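PDB 2FBH: transcriptional regulator PA3341 from Pseudomonas aeruginosa, which probably binds DNA and regulates transcription as a member of the MarR family of winged-helix regulators. Local coordinates for residues L41-L46 with A107-I112. Sequence-based numbering, arbitrary orientation.
Sequences LVLLHL and ADIEAI
Ile109 meets Leu43 and Leu44 with its two separate branches, where segments 107-112 and 41-46 lie nearly perpendicular (94° between their directions), their axes 10.0 Å apart at closest approach. Its CG1 lies anti to the carbonyl carbon (chi1 -63°) and chi2 is fully extended, which carries CD1 out to Leu43 CD1 at 3.8 Å; these two side chains run at about a right angle to each other. The other branch, CG2, rests 3.7 Å from Leu44 CG, the two side chains crossing at a slant. Leu43 also touches Leu76 of helix 66-78 and Leu98 of strand 95-98, and Ile109 touches Leu33, so the contact joins the winged-helix domain to helix 102-120. One residue further on, Glu110 bends at chi2 (-75°) and brings its carboxylate close to the CD2 methyl of Leu44, though the exact approach is doubtful, Glu110 being modelled in two conformers. Glu110 OE2 forms a salt bridge with Arg48 NH2, while Tyr10 of the second subunit packs on the same side chain. Apolar burial thus joins the helices through Ile109 and the two leucines, and at the margin the ion pair with Arg48 probably offsets the cost of placing a carboxylate beside leucine.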
ATOM      1  N   LEU A  41       8.320   0.746  10.088  0.50 22.27           N
ATOM      2  CA  LEU A  41       8.670   0.848   8.657  0.50 24.09           C
ATOM      3  C   LEU A  41       9.615   2.037   8.356  0.50 23.79           C
ATOM      4  O   LEU A  41      10.431   1.980   7.461  0.50 23.70           O
ATOM      5  CB  LEU A  41       7.388   0.942   7.843  0.50 24.70           C
ATOM      6  CG  LEU A  41       7.304   0.462   6.393  0.50 25.94           C
ATOM      7  CD1 LEU A  41       7.479   1.627   5.458  0.50 26.47           C
ATOM      8  CD2 LEU A  41       8.316  -0.648   6.073  0.50 26.55           C
ATOM      9  N   VAL A  42       9.490   3.099   9.148  1.00 23.81           N
ATOM     10  CA  VAL A  42      10.480   4.158   9.209  1.00 22.71           C
ATOM     11  C   VAL A  42      11.831   3.618   9.718  1.00 22.28           C
ATOM     12  O   VAL A  42      12.829   3.831   9.056  1.00 22.77           O
ATOM     13  CB  VAL A  42       9.936   5.370  10.055  1.00 23.81           C
ATOM     14  CG1 VAL A  42      11.027   6.412  10.264  1.00 22.65           C
ATOM     15  CG2 VAL A  42       8.689   6.021   9.327  1.00 24.31           C
ATOM     16  N   LEU A  43      11.853   2.900  10.876  1.00 21.32           N
ATOM     17  CA  LEU A  43      13.031   2.246  11.423  1.00 22.95           C
ATOM     18  C   LEU A  43      13.651   1.315  10.411  1.00 23.81           C
ATOM     19  O   LEU A  43      14.853   1.315  10.195  1.00 22.04           O
ATOM     20  CB  LEU A  43      12.645   1.415  12.639  1.00 23.18           C
ATOM     21  CG  LEU A  43      12.336   2.254  13.879  1.00 21.28           C
ATOM     22  CD1 LEU A  43      12.147   1.304  15.069  1.00 20.22           C
ATOM     23  CD2 LEU A  43      13.537   3.300  14.229  1.00 21.22           C
ATOM     24  N   LEU A  44      12.793   0.541   9.742  1.00 23.64           N
ATOM     25  CA  LEU A  44      13.348  -0.458   8.823  1.00 24.66           C
ATOM     26  C   LEU A  44      14.065   0.279   7.707  1.00 24.73           C
ATOM     27  O   LEU A  44      15.183  -0.087   7.365  1.00 25.69           O
ATOM     28  CB  LEU A  44      12.232  -1.300   8.258  1.00 24.60           C
ATOM     29  CG  LEU A  44      12.464  -2.769   8.244  1.00 28.71           C
ATOM     30  CD1 LEU A  44      11.533  -3.345   7.198  1.00 26.92           C
ATOM     31  CD2 LEU A  44      13.945  -3.149   8.073  1.00 28.41           C
ATOM     32  N   HIS A  45      13.460   1.344   7.176  1.00 24.38           N
ATOM     33  CA  HIS A  45      14.073   2.082   6.096  1.00 26.63           C
ATOM     34  C   HIS A  45      15.345   2.833   6.515  1.00 26.52           C
ATOM     35  O   HIS A  45      16.322   2.913   5.757  1.00 24.71           O
ATOM     36  CB  HIS A  45      13.049   2.982   5.460  1.00 26.90           C
ATOM     37  CG  HIS A  45      12.053   2.229   4.606  1.00 33.89           C
ATOM     38  ND1 HIS A  45      11.880   2.484   3.257  1.00 40.71           N
ATOM     39  CD2 HIS A  45      11.222   1.195   4.898  1.00 35.35           C
ATOM     40  CE1 HIS A  45      10.939   1.683   2.772  1.00 39.69           C
ATOM     41  NE2 HIS A  45      10.526   0.890   3.747  1.00 37.41           N
ATOM     42  N   LEU A  46      15.365   3.336   7.750  1.00 25.30           N
ATOM     43  CA  LEU A  46      16.584   3.921   8.276  1.00 25.31           C
ATOM     44  C   LEU A  46      17.684   2.896   8.383  1.00 24.24           C
ATOM     45  O   LEU A  46      18.858   3.196   8.150  1.00 27.13           O
ATOM     46  CB  LEU A  46      16.310   4.542   9.672  1.00 24.51           C
ATOM     47  CG  LEU A  46      15.588   5.858   9.565  1.00 25.38           C
ATOM     48  CD1 LEU A  46      15.179   6.275  11.032  1.00 27.70           C
ATOM     49  CD2 LEU A  46      16.446   6.942   8.955  1.00 29.13           C
ATOM     50  N   ALA A 107      17.902  -4.818  14.855  1.00 17.91           N
ATOM     51  CA  ALA A 107      18.305  -6.224  14.610  1.00 19.14           C
ATOM     52  C   ALA A 107      17.087  -7.188  14.641  1.00 19.01           C
ATOM     53  O   ALA A 107      16.959  -8.115  13.794  1.00 18.30           O
ATOM     54  CB  ALA A 107      19.333  -6.629  15.632  1.00 22.37           C
ATOM     55  N   ASP A 108      16.220  -7.023  15.648  1.00 15.67           N
ATOM     56  CA  ASP A 108      15.044  -7.829  15.751  1.00 18.39           C
ATOM     57  C   ASP A 108      14.067  -7.601  14.611  1.00 15.17           C
ATOM     58  O   ASP A 108      13.530  -8.551  14.102  1.00 15.56           O
ATOM     59  CB  ASP A 108      14.333  -7.644  17.119  1.00 19.35           C
ATOM     60  CG  ASP A 108      15.167  -8.192  18.281  1.00 28.32           C
ATOM     61  OD1 ASP A 108      16.150  -8.909  18.016  1.00 32.66           O
ATOM     62  OD2 ASP A 108      14.870  -7.871  19.458  1.00 36.84           O
ATOM     63  N   ILE A 109      13.838  -6.366  14.238  1.00 13.23           N
ATOM     64  CA  ILE A 109      12.957  -6.039  13.114  1.00 12.71           C
ATOM     65  C   ILE A 109      13.473  -6.641  11.797  1.00 13.77           C
ATOM     66  O   ILE A 109      12.702  -7.254  11.031  1.00 12.15           O
ATOM     67  CB  ILE A 109      12.836  -4.500  12.967  1.00 12.86           C
ATOM     68  CG1 ILE A 109      12.156  -3.956  14.265  1.00 12.60           C
ATOM     69  CG2 ILE A 109      11.999  -4.119  11.688  1.00 12.54           C
ATOM     70  CD1 ILE A 109      12.019  -2.403  14.158  1.00 16.89           C
ATOM     71  N   GLU A 110      14.782  -6.533  11.553  0.50 12.58           N
ATOM     72  CA  GLU A 110      15.305  -7.154  10.327  0.50 14.29           C
ATOM     73  C   GLU A 110      15.186  -8.673  10.342  0.50 13.78           C
ATOM     74  O   GLU A 110      14.882  -9.264   9.315  0.50 14.44           O
ATOM     75  CB  GLU A 110      16.728  -6.708  10.029  0.50 15.38           C
ATOM     76  CG  GLU A 110      16.780  -5.288   9.532  0.50 17.00           C
ATOM     77  CD  GLU A 110      16.319  -5.140   8.092  0.50 22.71           C
ATOM     78  OE1 GLU A 110      16.946  -4.360   7.364  0.50 25.75           O
ATOM     79  OE2 GLU A 110      15.363  -5.816   7.663  0.50 26.41           O
ATOM     80  N   ALA A 111      15.428  -9.292  11.484  1.00 14.23           N
ATOM     81  CA  ALA A 111      15.353 -10.735  11.574  1.00 13.94           C
ATOM     82  C   ALA A 111      13.891 -11.135  11.269  1.00 13.42           C
ATOM     83  O   ALA A 111      13.609 -12.095  10.524  1.00 12.01           O
ATOM     84  CB  ALA A 111      15.786 -11.229  12.938  1.00 14.34           C
ATOM     85  N   ILE A 112      12.962 -10.372  11.840  1.00 11.64           N
ATOM     86  CA  ILE A 112      11.525 -10.739  11.622  1.00 12.04           C
ATOM     87  C   ILE A 112      11.110 -10.473  10.170  1.00 12.06           C
ATOM     88  O   ILE A 112      10.420 -11.296   9.567  1.00 12.29           O
ATOM     89  CB  ILE A 112      10.615  -9.964  12.651  1.00 13.12           C
ATOM     90  CG1 ILE A 112      10.920 -10.486  14.065  1.00 14.63           C
ATOM     91  CG2 ILE A 112       9.162 -10.101  12.298  1.00 14.40           C
ATOM     92  CD1 ILE A 112      10.305  -9.592  15.228  1.00 10.55           C
TER